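Local coordinates for actibind (Aspergillus niger, PDB 3D3Z), which cleaves RNA as a ribonuclease of the T2 family, without strict base specificity but with a likely preference for adenylic acid, at residues Gln34-Asp39 and Asp151-Leu156; Ser47-Gly52 and Pro233-Ser238. All coordinates share one frame; numbering follows the deposited sequence. Where two conformers were deposited one is given.

Contact 1 (Gln34-Asp39 and Asp151-Leu156); sequences QFWDYD and DSYTAL. With D3Z (1-(5-deoxy-beta-L-xylofuranosyl)pyrimidine-2,4(1H,3H)-dione), chain E; EDO (1,2-ethanediol), chain G.
Q34 and S152 meet through their polar ends. S152 OG donates to Q34 OE1 at 2.7 Å. The hydroxyl comes from above the amide plane, 37° out of it, with a C=O...O angle of 121°. Q34 reaches the helix because its chain runs extended beyond CG. A water bridges Q34 OE1 and S152 N, weakly on the S152 side. It lies 3.0 Å from Q34 OE1, to which it may donate.

The second touch is apolar. CZ3 and CH2 of the W36 indole meet CD1 of Y153 obliquely, with W36 CZ3 3.9 Å from Y153 CD1. On the Y153 side, CZ3 lies at the ring edge, near its plane. CG of W36 is anti to the backbone N (chi1 -178°), which carries the indole out to the helix.

A second shell fixes these groups. S152 OG is also hydrogen-bonded to Y201 OH of strand 195-206, and W36 NE1 to P233 O. Q34 NE2 binds Q32 OE1 and L150 O, so both ends of the amide are held and its rotation is set. P163 and Y232 touch both W36 and Y153.

The helix start is held by D151, its N-cap. D151 OD1 accepts from T154 N at 3.2 Å, and D151 OD2 accepts from T154 OG1 at 2.8 Å.

Beyond Q34 the chain turns to the ligand. F35 CZ lies 3.3 Å from C6 of the bound uracil nucleoside analogue, and F35 and D37 belong to its pocket. The contact thus packs a capped helix N-terminus against the end of strand 29-35 and the loop after it, in the antiparallel sheet of the RNase T2 fold that supplies part of the nucleoside pocket.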
loop_
_atom_site.group_PDB
_atom_site.type_symbol
_atom_site.label_atom_id
_atom_site.label_comp_id
_atom_site.label_asym_id
_atom_site.label_seq_id
_atom_site.Cartn_x
_atom_site.Cartn_y
_atom_site.Cartn_z
ATOM N N GLN A 34 2.797 2.987 3.301
ATOM C CA GLN A 34 3.162 2.496 4.607
ATOM C C GLN A 34 3.280 3.595 5.683
ATOM O O GLN A 34 3.503 4.757 5.377
ATOM C CB GLN A 34 4.499 1.759 4.486
ATOM C CG GLN A 34 4.498 0.622 3.509
ATOM C CD GLN A 34 5.827 -0.099 3.439
ATOM O OE1 GLN A 34 6.710 0.101 4.305
ATOM N NE2 GLN A 34 5.937 -1.032 2.489
ATOM N N PHE A 35 3.159 3.208 6.949
ATOM C CA PHE A 35 3.333 4.106 8.077
ATOM C C PHE A 35 4.478 3.694 8.984
ATOM O O PHE A 35 4.710 2.525 9.137
ATOM C CB PHE A 35 2.125 3.972 8.993
ATOM C CG PHE A 35 0.946 4.732 8.544
ATOM C CD1 PHE A 35 1.073 6.042 8.151
ATOM C CD2 PHE A 35 -0.324 4.163 8.586
ATOM C CE1 PHE A 35 -0.022 6.759 7.798
ATOM C CE2 PHE A 35 -1.418 4.898 8.218
ATOM C CZ PHE A 35 -1.265 6.186 7.827
ATOM N N TRP A 36 5.117 4.687 9.596
ATOM C CA TRP A 36 5.957 4.520 10.783
ATOM C C TRP A 36 5.248 5.245 11.969
ATOM O O TRP A 36 5.322 6.487 12.113
ATOM C CB TRP A 36 7.390 5.067 10.498
ATOM C CG TRP A 36 8.299 4.871 11.646
ATOM C CD1 TRP A 36 8.752 5.831 12.553
ATOM C CD2 TRP A 36 8.871 3.635 12.053
ATOM N NE1 TRP A 36 9.548 5.233 13.497
ATOM C CE2 TRP A 36 9.671 3.900 13.197
ATOM C CE3 TRP A 36 8.817 2.328 11.548
ATOM C CZ2 TRP A 36 10.365 2.902 13.854
ATOM C CZ3 TRP A 36 9.526 1.329 12.211
ATOM C CH2 TRP A 36 10.294 1.626 13.343
ATOM N N ASP A 37 4.496 4.492 12.776
ATOM C CA ASP A 37 3.700 5.036 13.851
ATOM C C ASP A 37 4.517 4.912 15.135
ATOM O O ASP A 37 4.755 3.809 15.619
ATOM C CB ASP A 37 2.357 4.285 13.998
ATOM C CG ASP A 37 1.367 4.540 12.849
ATOM O OD1 ASP A 37 1.501 5.532 12.095
ATOM O OD2 ASP A 37 0.409 3.714 12.703
ATOM N N TYR A 38 5.028 6.045 15.654
ATOM C CA TYR A 38 5.895 6.065 16.878
ATOM C C TYR A 38 5.198 6.716 18.115
ATOM O O TYR A 38 5.446 6.341 19.306
ATOM C CB TYR A 38 7.259 6.733 16.544
ATOM C CG TYR A 38 7.070 8.121 16.037
ATOM C CD1 TYR A 38 6.955 8.367 14.656
ATOM C CD2 TYR A 38 6.846 9.183 16.924
ATOM C CE1 TYR A 38 6.672 9.634 14.175
ATOM C CE2 TYR A 38 6.585 10.471 16.448
ATOM C CZ TYR A 38 6.522 10.690 15.073
ATOM O OH TYR A 38 6.204 11.954 14.616
ATOM N N ASP A 39 4.253 7.627 17.882
ATOM C CA ASP A 39 3.546 8.212 18.998
ATOM C C ASP A 39 2.079 8.468 18.702
ATOM O O ASP A 39 1.749 9.526 18.206
ATOM C CB ASP A 39 4.234 9.529 19.465
ATOM C CG ASP A 39 3.551 10.158 20.707
ATOM O OD1 ASP A 39 2.627 9.541 21.274
ATOM O OD2 ASP A 39 3.931 11.293 21.138
ATOM N N ASP A 151 9.938 -4.419 2.577
ATOM C CA ASP A 151 10.359 -4.327 3.966
ATOM C C ASP A 151 11.311 -3.103 4.110
ATOM O O ASP A 151 12.534 -3.224 4.107
ATOM C CB ASP A 151 11.013 -5.621 4.425
ATOM C CG ASP A 151 11.429 -5.601 5.884
ATOM O OD1 ASP A 151 11.270 -4.591 6.605
ATOM O OD2 ASP A 151 11.976 -6.630 6.328
ATOM N N SER A 152 10.677 -1.951 4.233
ATOM C CA SER A 152 11.284 -0.642 4.483
ATOM C C SER A 152 12.258 -0.637 5.654
ATOM O O SER A 152 13.374 -0.131 5.525
ATOM C CB SER A 152 10.128 0.354 4.723
ATOM O OG SER A 152 9.322 0.435 3.574
ATOM N N TYR A 153 11.864 -1.179 6.803
ATOM C CA TYR A 153 12.756 -1.199 7.964
ATOM C C TYR A 153 14.100 -1.855 7.662
ATOM O O TYR A 153 15.151 -1.300 8.020
ATOM C CB TYR A 153 12.144 -1.887 9.162
ATOM C CG TYR A 153 13.002 -1.749 10.394
ATOM C CD1 TYR A 153 12.734 -0.748 11.313
ATOM C CD2 TYR A 153 14.125 -2.579 10.622
ATOM C CE1 TYR A 153 13.490 -0.586 12.433
ATOM C CE2 TYR A 153 14.922 -2.401 11.764
ATOM C CZ TYR A 153 14.589 -1.390 12.657
ATOM O OH TYR A 153 15.314 -1.160 13.806
ATOM N N THR A 154 14.065 -3.026 7.033
ATOM C CA THR A 154 15.283 -3.739 6.699
ATOM C C THR A 154 16.076 -3.048 5.598
ATOM O O THR A 154 17.293 -2.991 5.667
ATOM C CB THR A 154 14.991 -5.177 6.302
ATOM O OG1 THR A 154 14.381 -5.822 7.418
ATOM C CG2 THR A 154 16.289 -5.926 5.985
ATOM N N ALA A 155 15.402 -2.522 4.593
ATOM C CA ALA A 155 16.112 -1.801 3.540
ATOM C C ALA A 155 16.870 -0.594 4.147
ATOM O O ALA A 155 18.000 -0.290 3.739
ATOM C CB ALA A 155 15.162 -1.351 2.469
ATOM N N LEU A 156 16.220 0.105 5.076
ATOM C CA LEU A 156 16.832 1.238 5.785
ATOM C C LEU A 156 17.961 0.759 6.691
ATOM O O LEU A 156 19.074 1.282 6.643
ATOM C CB LEU A 156 15.791 2.064 6.565
ATOM C CG LEU A 156 14.848 2.928 5.700
ATOM C CD1 LEU A 156 13.590 3.317 6.489
ATOM C CD2 LEU A 156 15.499 4.185 5.119
HETATM N N1 D3Z E . -4.851 6.616 10.322
HETATM C C2 D3Z E . -5.522 5.537 10.929
HETATM N N3 D3Z E . -4.822 4.502 11.384
HETATM C C4 D3Z E . -3.495 4.445 11.272
HETATM C C5 D3Z E . -2.836 5.490 10.680
HETATM C C6 D3Z E . -3.533 6.590 10.200
HETATM O O2 D3Z E . -6.764 5.532 11.057
HETATM O O4 D3Z E . -2.823 3.484 11.702
HETATM C "C1'" D3Z E . -5.582 7.746 9.807
HETATM C "C2'" D3Z E . -6.973 7.229 9.505
HETATM O "O2'" D3Z E . -7.921 7.810 10.420
HETATM C "C3'" D3Z E . -7.221 7.534 8.038
HETATM C "C4'" D3Z E . -5.988 8.252 7.522
HETATM O "O3'" D3Z E . -7.403 6.336 7.302
HETATM O "O4'" D3Z E . -5.001 8.197 8.571
HETATM C "C5'" D3Z E . -5.513 7.589 6.234
HETATM C C1 EDO G . 0.514 8.489 14.226
HETATM O O1 EDO G . 1.132 7.612 15.170
HETATM C C2 EDO G . -0.629 9.290 14.851
HETATM O O2 EDO G . -0.060 10.255 15.737
HETATM O O HOH W 1 7.628 -2.465 5.617
#

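Contact 2 (Ser47-Gly52 and Pro233-Ser238); sequences SWTIHG and PPKYSS. With D3Z (1-(5-deoxy-beta-L-xylofuranosyl)pyrimidine-2,4(1H,3H)-dione), chain E.
K235 stretches its side chain to the backbone of S47. K235 NZ donates to S47 O at 2.7 Å, nearly in line with the carbonyl bond (167°). CG of the lysine is anti to the carbonyl carbon, beside the backbone N (chi1 -63°). Beyond CG the chain is extended, with chi2 to chi4 near 180°. This lets NZ reach S47 O although K235 CA and S47 CA are 9.6 Å apart.

The ammonium is surrounded by the carbonyls of S47, D42 and P44 and by a water, four acceptors that share its three protons. The water lies 3.0 Å from K235 NZ and donates to T49 OG1 at 2.7 Å. The lysine also forms a cation-pi pair with W36.

The S47 hydroxyl bonds to the next residue's carbonyl. S47 OG donates to W48 O at 2.6 Å, in the carbonyl plane and on a lone pair.

Farther along the strand, H51 lines the nucleoside pocket. H51 and G52 form a classic beta bulge opposite T33. The lysine therefore ties the C-terminal loop to the start of strand 49-56, which carries H51, a predicted active-site histidine of the RNase T2 family.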
loop_
_atom_site.group_PDB
_atom_site.type_symbol
_atom_site.label_atom_id
_atom_site.label_comp_id
_atom_site.label_asym_id
_atom_site.label_seq_id
_atom_site.Cartn_x
_atom_site.Cartn_y
_atom_site.Cartn_z
ATOM N N SER A 47 9.429 -2.920 12.309
ATOM C CA SER A 47 8.746 -2.971 11.042
ATOM C C SER A 47 7.853 -1.777 10.899
ATOM O O SER A 47 7.231 -1.333 11.841
ATOM C CB SER A 47 7.893 -4.260 10.895
ATOM O OG SER A 47 7.245 -4.299 9.617
ATOM N N TRP A 48 7.774 -1.308 9.680
ATOM C CA TRP A 48 6.743 -0.388 9.270
ATOM C C TRP A 48 5.458 -1.210 9.164
ATOM O O TRP A 48 5.491 -2.457 9.230
ATOM C CB TRP A 48 7.112 0.243 7.936
ATOM C CG TRP A 48 8.263 1.253 8.018
ATOM C CD1 TRP A 48 9.536 1.034 8.464
ATOM C CD2 TRP A 48 8.201 2.627 7.625
ATOM N NE1 TRP A 48 10.272 2.221 8.391
ATOM C CE2 TRP A 48 9.475 3.207 7.872
ATOM C CE3 TRP A 48 7.186 3.434 7.119
ATOM C CZ2 TRP A 48 9.742 4.554 7.629
ATOM C CZ3 TRP A 48 7.458 4.789 6.874
ATOM C CH2 TRP A 48 8.715 5.325 7.126
ATOM N N THR A 49 4.347 -0.494 9.018
ATOM C CA THR A 49 2.998 -1.067 8.865
ATOM C C THR A 49 2.316 -0.557 7.586
ATOM O O THR A 49 2.767 0.389 6.942
ATOM C CB THR A 49 2.152 -0.739 10.073
ATOM O OG1 THR A 49 2.171 0.661 10.332
ATOM C CG2 THR A 49 2.706 -1.460 11.300
ATOM N N ILE A 50 1.207 -1.204 7.224
ATOM C CA ILE A 50 0.429 -0.912 6.050
ATOM C C ILE A 50 -0.486 0.272 6.297
ATOM O O ILE A 50 -1.149 0.386 7.322
ATOM C CB ILE A 50 -0.512 -2.131 5.586
ATOM C CG1 ILE A 50 0.337 -3.400 5.288
ATOM C CG2 ILE A 50 -1.403 -1.708 4.398
ATOM C CD1 ILE A 50 -0.435 -4.768 5.236
ATOM N N HIS A 51 -0.500 1.161 5.335
ATOM C CA HIS A 51 -1.524 2.175 5.211
ATOM C C HIS A 51 -2.585 1.686 4.197
ATOM O O HIS A 51 -3.756 1.631 4.496
ATOM C CB HIS A 51 -0.895 3.513 4.788
ATOM C CG HIS A 51 -1.838 4.691 4.820
ATOM N ND1 HIS A 51 -1.390 5.983 4.623
ATOM C CD2 HIS A 51 -3.172 4.787 5.051
ATOM C CE1 HIS A 51 -2.416 6.819 4.716
ATOM N NE2 HIS A 51 -3.505 6.118 5.001
ATOM N N GLY A 52 -2.150 1.371 2.998
ATOM C CA GLY A 52 -3.038 0.884 1.926
ATOM C C GLY A 52 -2.416 0.574 0.579
ATOM O O GLY A 52 -1.212 0.376 0.453
ATOM N N PRO A 233 12.135 8.238 14.816
ATOM C CA PRO A 233 11.892 7.962 16.242
ATOM C C PRO A 233 11.704 6.477 16.565
ATOM O O PRO A 233 11.046 5.765 15.782
ATOM C CB PRO A 233 10.650 8.795 16.563
ATOM C CG PRO A 233 10.496 9.756 15.433
ATOM C CD PRO A 233 11.075 9.096 14.242
ATOM N N PRO A 234 12.346 5.992 17.654
ATOM C CA PRO A 234 12.168 4.619 18.076
ATOM C C PRO A 234 10.730 4.376 18.553
ATOM O O PRO A 234 10.133 5.242 19.173
ATOM C CB PRO A 234 13.188 4.462 19.235
ATOM C CG PRO A 234 14.149 5.575 19.071
ATOM C CD PRO A 234 13.313 6.699 18.534
ATOM N N LYS A 235 10.163 3.225 18.174
ATOM C CA LYS A 235 8.853 2.830 18.697
ATOM C C LYS A 235 8.982 2.405 20.157
ATOM O O LYS A 235 10.022 1.883 20.537
ATOM C CB LYS A 235 8.230 1.721 17.846
ATOM C CG LYS A 235 7.946 2.111 16.424
ATOM C CD LYS A 235 7.160 0.989 15.746
ATOM C CE LYS A 235 6.607 1.372 14.428
ATOM N NZ LYS A 235 6.017 0.194 13.742
ATOM N N TYR A 236 7.929 2.621 20.939
ATOM C CA TYR A 236 7.827 2.128 22.330
ATOM C C TYR A 236 8.999 2.707 23.147
ATOM O O TYR A 236 9.554 2.049 23.984
ATOM C CB TYR A 236 7.800 0.571 22.373
ATOM C CG TYR A 236 6.726 -0.035 21.443
ATOM C CD1 TYR A 236 5.370 0.165 21.670
ATOM C CD2 TYR A 236 7.089 -0.814 20.325
ATOM C CE1 TYR A 236 4.414 -0.344 20.773
ATOM C CE2 TYR A 236 6.147 -1.331 19.440
ATOM C CZ TYR A 236 4.810 -1.085 19.657
ATOM O OH TYR A 236 3.862 -1.619 18.842
ATOM N N SER A 237 9.337 3.967 22.893
ATOM C CA SER A 237 10.627 4.529 23.341
ATOM C C SER A 237 10.792 4.725 24.849
ATOM O O SER A 237 11.827 4.329 25.424
ATOM C CB SER A 237 10.904 5.861 22.660
ATOM O OG SER A 237 11.953 6.536 23.335
ATOM N N SER A 238 9.825 5.388 25.474
ATOM C CA SER A 238 9.894 5.713 26.934
ATOM C C SER A 238 10.972 6.787 27.255
ATOM O O SER A 238 10.664 7.976 27.560
ATOM C CB SER A 238 10.088 4.439 27.801
ATOM O OG SER A 238 11.435 3.943 27.713
HETATM N N1 D3Z E . -4.851 6.616 10.322
HETATM C C2 D3Z E . -5.522 5.537 10.929
HETATM N N3 D3Z E . -4.822 4.502 11.384
HETATM C C4 D3Z E . -3.495 4.445 11.272
HETATM C C5 D3Z E . -2.836 5.490 10.680
HETATM C C6 D3Z E . -3.533 6.590 10.200
HETATM O O2 D3Z E . -6.764 5.532 11.057
HETATM O O4 D3Z E . -2.823 3.484 11.702
HETATM C "C1'" D3Z E . -5.582 7.746 9.807
HETATM C "C2'" D3Z E . -6.973 7.229 9.505
HETATM O "O2'" D3Z E . -7.921 7.810 10.420
HETATM C "C3'" D3Z E . -7.221 7.534 8.038
HETATM C "C4'" D3Z E . -5.988 8.252 7.522
HETATM O "O3'" D3Z E . -7.403 6.336 7.302
HETATM O "O4'" D3Z E . -5.001 8.197 8.571
HETATM C "C5'" D3Z E . -5.513 7.589 6.234
HETATM O O HOH W 2 3.931 1.616 12.142
#

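The centres of contacts 1 and 2 lie about 6 Å apart, and their segments alternate along the chain. Strands 29-35 and 49-56 are antiparallel neighbours in one sheet, joined where F35 N meets T49 O at 2.8 Å. The C-terminal loop closes on the same region: D37 O is 3.3 Å from K235 CE. Toward the ligand, F35 and H51 stack, with F35 CZ 3.2 Å from H51 ND1, and both residues line the nucleoside pocket. Contact 1 and contact 2 thus bring a helix and a C-terminal loop to two strands that share one pocket. The side chain of E111, also predicted catalytic, is about 11 Å from those of Q34 in contact 1 and T49 in contact 2.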